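Local coordinates for protein putative sugar kinase PH1459 (Pyrococcus horikoshii, PDB 3EWM) that probably transfers a phosphate from ATP to a sugar such as fructose, at residues V43-V48 and S70-D75; V128-V133 and S155-D160; G269-L274 and K298-V303. All coordinates share one frame; numbering follows the deposited sequence.

Contact 1 (V43-V48 and S70-D75); sequences VSRLGV and SKENVD
Arg45 and Glu72 pair where two helices of the ribokinase-like fold, 35-45 and 60-71, end close to each other, each closed by a Schellman motif with Gly47 or Asn73 as its positive-phi residue. The arginine grips the carboxylate side-on with two nitrogens: NE reaches Glu72 OE1 at 2.9 Å and NH2 reaches Glu72 OE2, also at 2.9 Å. Both oxygens lie close to the guanidinium plane, yet the two flat groups are turned 53° apart, and the nitrogens therefore come down on the carboxylate from above its plane. The shapes of the chains explain the meeting: Arg45 runs extended from CG to NE, whereas Glu72 folds over at chi2 (-70°) and presents its carboxylate to the side of the guanidinium. Neither charge depends on this pair alone, since Arg45 NH1 also donates to the carbonyls of Trp286 and Thr288, and Glu72 OE1 has a second salt bridge to Arg290. A leucine in place of the arginine would probably leave Glu72 leaning on Arg290 for its charge and take the NH1 donor from those two carbonyls. One residue earlier, Ser44 OG makes a short 2.5 Å hydrogen bond to the backbone Glu72 O, arriving in the carbonyl plane, while Ser44 CB rests against Val74 CG2 at 3.9 Å. This ties the last turn of one helix to the terminating loop of the other. Asn73 ND2 also donates to a water at 2.8 Å, which passes a weak bond on to Ser44 OG.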
# COMPACT_ATOMS: atom_id res chain seq x y z
N VAL A 43 19.02 -18.43 0.63
CA VAL A 43 20.40 -18.65 0.15
C VAL A 43 21.43 -18.27 1.21
O VAL A 43 22.32 -19.06 1.54
CB VAL A 43 20.66 -17.91 -1.16
CG1 VAL A 43 22.15 -17.92 -1.53
CG2 VAL A 43 19.82 -18.52 -2.28
N SER A 44 21.28 -17.07 1.75
CA SER A 44 22.12 -16.60 2.84
C SER A 44 22.05 -17.52 4.05
O SER A 44 23.08 -17.85 4.62
CB SER A 44 21.76 -15.18 3.24
OG SER A 44 22.67 -14.73 4.25
N ARG A 45 20.85 -17.96 4.42
CA ARG A 45 20.71 -18.85 5.57
C ARG A 45 21.39 -20.20 5.40
O ARG A 45 21.87 -20.80 6.37
CB ARG A 45 19.24 -19.04 5.90
CG ARG A 45 18.68 -17.82 6.54
CD ARG A 45 17.42 -18.16 7.20
NE ARG A 45 16.72 -16.99 7.69
CZ ARG A 45 15.44 -17.01 7.99
NH1 ARG A 45 14.77 -18.15 7.81
NH2 ARG A 45 14.82 -15.93 8.44
N LEU A 46 21.45 -20.65 4.16
CA LEU A 46 22.15 -21.87 3.78
C LEU A 46 23.68 -21.68 3.67
O LEU A 46 24.38 -22.62 3.30
CB LEU A 46 21.60 -22.38 2.45
CG LEU A 46 20.12 -22.74 2.50
CD1 LEU A 46 19.66 -23.25 1.15
CD2 LEU A 46 19.89 -23.79 3.57
N GLY A 47 24.16 -20.48 3.97
CA GLY A 47 25.60 -20.19 4.08
C GLY A 47 26.27 -19.69 2.81
O GLY A 47 27.51 -19.65 2.72
N VAL A 48 25.45 -19.29 1.83
CA VAL A 48 25.96 -18.88 0.53
C VAL A 48 25.79 -17.37 0.36
O VAL A 48 24.76 -16.83 0.74
CB VAL A 48 25.24 -19.64 -0.61
CG1 VAL A 48 25.53 -19.04 -1.97
CG2 VAL A 48 25.64 -21.11 -0.58
N SER A 70 19.75 -7.00 5.47
CA SER A 70 21.05 -6.89 6.13
C SER A 70 21.16 -7.80 7.36
O SER A 70 22.17 -8.48 7.53
CB SER A 70 21.32 -5.45 6.55
OG SER A 70 22.68 -5.31 6.93
N LYS A 71 20.12 -7.87 8.19
CA LYS A 71 20.17 -8.76 9.37
C LYS A 71 20.34 -10.22 8.96
O LYS A 71 20.86 -11.03 9.73
CB LYS A 71 18.92 -8.62 10.23
CG LYS A 71 18.81 -7.30 10.97
CD LYS A 71 17.46 -7.28 11.68
CE LYS A 71 17.09 -5.90 12.15
NZ LYS A 71 15.70 -5.95 12.72
N GLU A 72 19.90 -10.54 7.75
CA GLU A 72 20.03 -11.89 7.20
C GLU A 72 21.28 -12.07 6.36
O GLU A 72 21.46 -13.11 5.74
CB GLU A 72 18.78 -12.24 6.38
CG GLU A 72 17.52 -12.44 7.22
CD GLU A 72 17.54 -13.70 8.08
OE1 GLU A 72 18.33 -14.64 7.85
OE2 GLU A 72 16.72 -13.75 9.02
N ASN A 73 22.14 -11.04 6.33
CA ASN A 73 23.42 -11.06 5.60
C ASN A 73 23.26 -11.11 4.11
O ASN A 73 24.16 -11.54 3.38
CB ASN A 73 24.35 -12.18 6.10
CG ASN A 73 24.66 -12.02 7.56
OD1 ASN A 73 24.91 -10.91 8.03
ND2 ASN A 73 24.61 -13.13 8.30
N VAL A 74 22.13 -10.61 3.65
CA VAL A 74 21.88 -10.49 2.23
C VAL A 74 22.47 -9.14 1.83
O VAL A 74 22.15 -8.12 2.44
CB VAL A 74 20.40 -10.55 1.91
CG1 VAL A 74 20.16 -10.26 0.38
CG2 VAL A 74 19.87 -11.92 2.31
N ASP A 75 23.33 -9.18 0.83
CA ASP A 75 23.93 -7.99 0.27
C ASP A 75 22.82 -7.10 -0.26
O ASP A 75 21.99 -7.55 -1.06
CB ASP A 75 24.90 -8.40 -0.84
CG ASP A 75 25.44 -7.21 -1.64
OD1 ASP A 75 25.56 -6.09 -1.10
OD2 ASP A 75 25.76 -7.45 -2.83
O HOH W 1 23.34 -15.50 7.42
O HOH W 2 24.99 -13.61 1.82

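Contact 2 (V128-V133 and S155-D160)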
# COMPACT_ATOMS: atom_id res chain seq x y z
N VAL A 128 21.78 -16.42 -11.15
CA VAL A 128 20.87 -15.28 -11.04
C VAL A 128 19.43 -15.77 -11.02
O VAL A 128 18.98 -16.50 -11.90
CB VAL A 128 21.09 -14.23 -12.15
CG1 VAL A 128 20.05 -13.11 -12.07
CG2 VAL A 128 22.49 -13.65 -12.05
N ASN A 129 18.71 -15.36 -10.00
CA ASN A 129 17.37 -15.85 -9.76
C ASN A 129 16.35 -14.73 -10.02
O ASN A 129 16.50 -13.61 -9.52
CB ASN A 129 17.28 -16.30 -8.31
CG ASN A 129 15.88 -16.56 -7.87
OD1 ASN A 129 15.16 -17.33 -8.51
ND2 ASN A 129 15.47 -15.91 -6.80
N PHE A 130 15.33 -15.03 -10.81
CA PHE A 130 14.21 -14.11 -10.99
C PHE A 130 12.88 -14.86 -11.06
O PHE A 130 12.85 -16.10 -11.17
CB PHE A 130 14.46 -13.14 -12.17
CG PHE A 130 14.26 -13.74 -13.53
CD1 PHE A 130 13.28 -13.23 -14.39
CD2 PHE A 130 15.06 -14.79 -13.99
CE1 PHE A 130 13.10 -13.77 -15.67
CE2 PHE A 130 14.88 -15.33 -15.26
CZ PHE A 130 13.90 -14.83 -16.09
N GLY A 131 11.80 -14.12 -10.94
CA GLY A 131 10.46 -14.69 -10.88
C GLY A 131 9.59 -13.84 -11.77
O GLY A 131 10.05 -12.80 -12.28
N SER A 132 8.36 -14.29 -11.99
CA SER A 132 7.50 -13.62 -12.96
C SER A 132 6.85 -12.33 -12.45
O SER A 132 6.47 -11.48 -13.25
CB SER A 132 6.46 -14.59 -13.52
OG SER A 132 5.36 -14.72 -12.66
N VAL A 133 6.72 -12.19 -11.14
CA VAL A 133 5.99 -11.06 -10.57
C VAL A 133 6.61 -9.74 -11.01
O VAL A 133 5.91 -8.81 -11.41
CB VAL A 133 5.88 -11.16 -9.05
CG1 VAL A 133 5.38 -9.86 -8.45
CG2 VAL A 133 4.94 -12.36 -8.67
N SER A 155 26.24 -16.70 -16.25
CA SER A 155 25.73 -17.19 -14.97
C SER A 155 24.56 -18.08 -15.30
O SER A 155 23.88 -17.85 -16.30
CB SER A 155 25.18 -16.06 -14.10
OG SER A 155 26.04 -14.94 -14.04
N LEU A 156 24.31 -19.08 -14.47
CA LEU A 156 23.08 -19.85 -14.53
C LEU A 156 21.88 -18.96 -14.17
O LEU A 156 21.95 -18.12 -13.26
CB LEU A 156 23.14 -21.05 -13.59
CG LEU A 156 24.21 -22.07 -13.92
CD1 LEU A 156 24.25 -23.18 -12.89
CD2 LEU A 156 23.98 -22.63 -15.33
N ILE A 157 20.80 -19.14 -14.91
CA ILE A 157 19.60 -18.37 -14.72
C ILE A 157 18.52 -19.27 -14.15
O ILE A 157 18.27 -20.35 -14.66
CB ILE A 157 19.13 -17.75 -16.07
CG1 ILE A 157 20.18 -16.77 -16.59
CG2 ILE A 157 17.77 -17.08 -15.93
CD1 ILE A 157 20.10 -16.55 -18.07
N ALA A 158 17.89 -18.81 -13.08
CA ALA A 158 16.80 -19.56 -12.46
C ALA A 158 15.55 -18.71 -12.43
O ALA A 158 15.60 -17.51 -12.11
CB ALA A 158 17.21 -20.01 -11.05
N PHE A 159 14.42 -19.33 -12.77
CA PHE A 159 13.16 -18.62 -12.91
C PHE A 159 12.06 -19.39 -12.20
O PHE A 159 11.83 -20.55 -12.49
CB PHE A 159 12.84 -18.43 -14.40
CG PHE A 159 11.57 -17.65 -14.67
CD1 PHE A 159 11.49 -16.30 -14.36
CD2 PHE A 159 10.45 -18.27 -15.20
CE1 PHE A 159 10.34 -15.56 -14.62
CE2 PHE A 159 9.28 -17.56 -15.46
CZ PHE A 159 9.23 -16.18 -15.17
N ASP A 160 11.48 -18.74 -11.20
CA ASP A 160 10.29 -19.22 -10.53
C ASP A 160 9.13 -18.63 -11.31
O ASP A 160 8.97 -17.41 -11.39
CB ASP A 160 10.33 -18.73 -9.08
CG ASP A 160 9.13 -19.16 -8.27
OD1 ASP A 160 8.28 -19.94 -8.75
OD2 ASP A 160 9.04 -18.67 -7.12
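Val128 N donates to Leu156 O at 2.7 Å, the shortest of the bonds that lay strand 128-131 parallel to strand 156-160. The two strands, joined through helix 140-151, form a beta-alpha-beta crossover unit in the middle of the large sheet of the ribokinase-like fold. From there the donors come from each strand in turn: Ala158 N to Val128 O, Phe130 N to Ala158 O (2.8 Å, nearly straight at 171°) and Asp160 N to Phe130 O. Next in line, Ser132 N adds a weak bond to Asp160 O. Several carbonyls also receive a CA-H; Phe130 O, for example, lies 3.1 Å from Phe159 CA.

On the face carrying Val128, Phe130, Ile157 and Phe159, two rings carry the packing. Phe130 holds CG between its backbone N and carbonyl carbon (chi1 77°), which brings the ring across to the neighbouring strand. Phe159 CD1 then sits over the centre of the Phe130 ring, 3.3 Å from Phe130 CE1, with the ring planes inclined at 46°. Ile157 CG2 comes instead at the ring's edge, 3.4 Å from Phe130 CE2. Beyond them, Phe159 CZ packs on Ser132 CB at 3.6 Å. Helix 140-151 covers this cluster through Val144 and Ile148, and helix 172-185 through Leu179 and Ser182.

The other face bears Asn129, Ala158 and Asp160. Asn129 ND2 bonds Ser6 OG, and Met250 and Leu254 of helix 245-259 pack there. Asp160 makes a long, weak ion pair with Lys190, an ATP-binding residue. Aromatic and aliphatic groups thus make up one face, while the other mixes apolar packing with two polar side chains, of which Asp160 lies beside the nucleotide site.

Contact 3 (G269-L274 and K298-V303); sequences GKFANL and KEAREV
Phe271 fits its ring into the angle between Ala300 and Val303, the central fit of a helix-helix crossing between segments 269-274 and 298-303. The axes of the two segments pass 8.4 Å apart at -121°, and the backbones come closest where Phe271 faces Ala300. Val303 is the bump over the ring: its CB stands 4.0 Å from the ring centroid of Phe271, 13° off the normal, a CH-pi contact over one face. Of the valine's two methyls, CG2 lies against Phe271 CB at 3.6 Å and CG1 by CD2 and CE2. Ala300 meets the same ring from another direction, edge-on, its CA 3.6 Å from Phe271 CD1.

The small methyl of Ala300 is a second bump. It drops into the hollow between Phe271 and Leu274, one turn apart on helix 265-279, touching Phe271 CE1 at 3.9 Å and Leu274 CD2 at 3.7 Å. Leu274 in turn pushes CD2 into the notch between Glu299 and Ala300. Phe271 points CG away from its own backbone N (chi1 177°), which turns the ring toward Ala300 and Val303. Glu299 lays only its CB and CG along Lys270, CB lying 4.0 Å from Lys270 O. Around this core, Leu294 backs both Leu274 and Ala300, and Ala252 of helix 245-259 meets Phe271.

A salt bridge from Glu302 to Lys267 also joins helices 298-304 and 265-279. Between the two segments themselves the touching is mostly hydrocarbon, with the Lys270 and Glu299 carbonyls beside it and no polar bond, so they are held chiefly by complementary shape.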
# COMPACT_ATOMS: atom_id res chain seq x y z
N GLY A 269 17.50 -33.37 -4.84
CA GLY A 269 16.14 -33.66 -4.36
C GLY A 269 16.03 -33.88 -2.86
O GLY A 269 15.17 -33.28 -2.19
N LYS A 270 16.90 -34.73 -2.32
CA LYS A 270 16.93 -34.99 -0.88
C LYS A 270 17.27 -33.73 -0.07
O LYS A 270 16.70 -33.50 0.99
CB LYS A 270 17.88 -36.14 -0.53
CG LYS A 270 17.56 -37.49 -1.22
CD LYS A 270 16.16 -38.02 -0.90
CE LYS A 270 15.17 -37.83 -2.06
NZ LYS A 270 13.90 -38.59 -1.79
N PHE A 271 18.17 -32.90 -0.59
CA PHE A 271 18.53 -31.65 0.09
C PHE A 271 17.37 -30.66 0.07
O PHE A 271 16.96 -30.14 1.11
CB PHE A 271 19.81 -31.01 -0.48
CG PHE A 271 20.17 -29.69 0.16
CD1 PHE A 271 20.52 -29.62 1.51
CD2 PHE A 271 20.16 -28.51 -0.59
CE1 PHE A 271 20.85 -28.42 2.11
CE2 PHE A 271 20.49 -27.29 -0.01
CZ PHE A 271 20.84 -27.24 1.35
N ALA A 272 16.82 -30.42 -1.13
CA ALA A 272 15.72 -29.48 -1.26
C ALA A 272 14.50 -29.94 -0.48
O ALA A 272 13.81 -29.13 0.16
CB ALA A 272 15.39 -29.24 -2.74
N ASN A 273 14.26 -31.26 -0.48
CA ASN A 273 13.16 -31.81 0.30
C ASN A 273 13.33 -31.52 1.79
O ASN A 273 12.38 -31.08 2.45
CB ASN A 273 13.03 -33.32 0.06
CG ASN A 273 11.67 -33.87 0.50
OD1 ASN A 273 10.67 -33.16 0.53
ND2 ASN A 273 11.64 -35.15 0.81
N LEU A 274 14.54 -31.75 2.31
CA LEU A 274 14.83 -31.54 3.73
C LEU A 274 14.68 -30.08 4.12
O LEU A 274 14.08 -29.77 5.14
CB LEU A 274 16.23 -32.05 4.08
CG LEU A 274 16.76 -31.71 5.47
CD1 LEU A 274 15.97 -32.43 6.55
CD2 LEU A 274 18.24 -32.01 5.60
N LYS A 298 22.10 -35.76 7.44
CA LYS A 298 23.05 -36.22 6.44
C LYS A 298 22.69 -35.76 5.02
O LYS A 298 23.57 -35.53 4.20
CB LYS A 298 23.28 -37.74 6.53
CG LYS A 298 22.55 -38.63 5.52
CD LYS A 298 21.40 -39.39 6.14
CE LYS A 298 20.94 -40.52 5.22
NZ LYS A 298 19.76 -41.26 5.76
N GLU A 299 21.39 -35.61 4.75
CA GLU A 299 20.92 -35.14 3.44
C GLU A 299 21.40 -33.72 3.12
O GLU A 299 21.50 -33.33 1.96
CB GLU A 299 19.38 -35.19 3.35
CG GLU A 299 18.75 -36.58 3.51
CD GLU A 299 18.70 -37.05 4.95
OE1 GLU A 299 18.44 -38.25 5.17
OE2 GLU A 299 18.93 -36.24 5.87
N ALA A 300 21.70 -32.96 4.18
CA ALA A 300 22.19 -31.60 4.04
C ALA A 300 23.70 -31.57 4.02
O ALA A 300 24.29 -30.74 3.34
CB ALA A 300 21.67 -30.73 5.16
N ARG A 301 24.32 -32.47 4.78
CA ARG A 301 25.78 -32.56 4.81
C ARG A 301 26.39 -32.90 3.45
O ARG A 301 27.48 -32.45 3.12
CB ARG A 301 26.24 -33.54 5.89
CG ARG A 301 26.16 -32.97 7.29
CD ARG A 301 26.99 -33.79 8.28
NE ARG A 301 26.51 -35.17 8.39
CZ ARG A 301 25.55 -35.58 9.22
NH1 ARG A 301 24.92 -34.72 10.02
NH2 ARG A 301 25.20 -36.86 9.24
N GLU A 302 25.66 -33.66 2.65
CA GLU A 302 26.08 -33.94 1.28
C GLU A 302 26.34 -32.64 0.50
O GLU A 302 27.38 -32.50 -0.16
CB GLU A 302 25.01 -34.78 0.59
CG GLU A 302 25.34 -35.12 -0.83
CD GLU A 302 26.27 -36.30 -0.95
OE1 GLU A 302 25.96 -37.37 -0.35
OE2 GLU A 302 27.30 -36.17 -1.64
N VAL A 303 25.42 -31.69 0.62
CA VAL A 303 25.48 -30.43 -0.13
C VAL A 303 26.28 -29.37 0.59
O VAL A 303 27.12 -28.69 -0.02
CB VAL A 303 24.05 -29.88 -0.45
CG1 VAL A 303 24.11 -28.48 -1.03
CG2 VAL A 303 23.30 -30.82 -1.38

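The three contacts follow one another along the chain, each closing before the next opens. Contact 2 lies near the centre of the chain, within the large mixed sheet; contacts 1 and 3 lie farther out, with their centres about 18 and 22 Å from that of contact 2 and about 19 Å from each other. Contacts 1 and 3 touch directly, Leu46 CD1 standing 4.2 Å from Phe271 CZ. Helix 245-259 is the element common to all three, packing against residues of each. In this kinase a parallel strand pair forms the core, and helices packed outside it are joined by polar bonds in contact 1 and by apolar packing in contact 3.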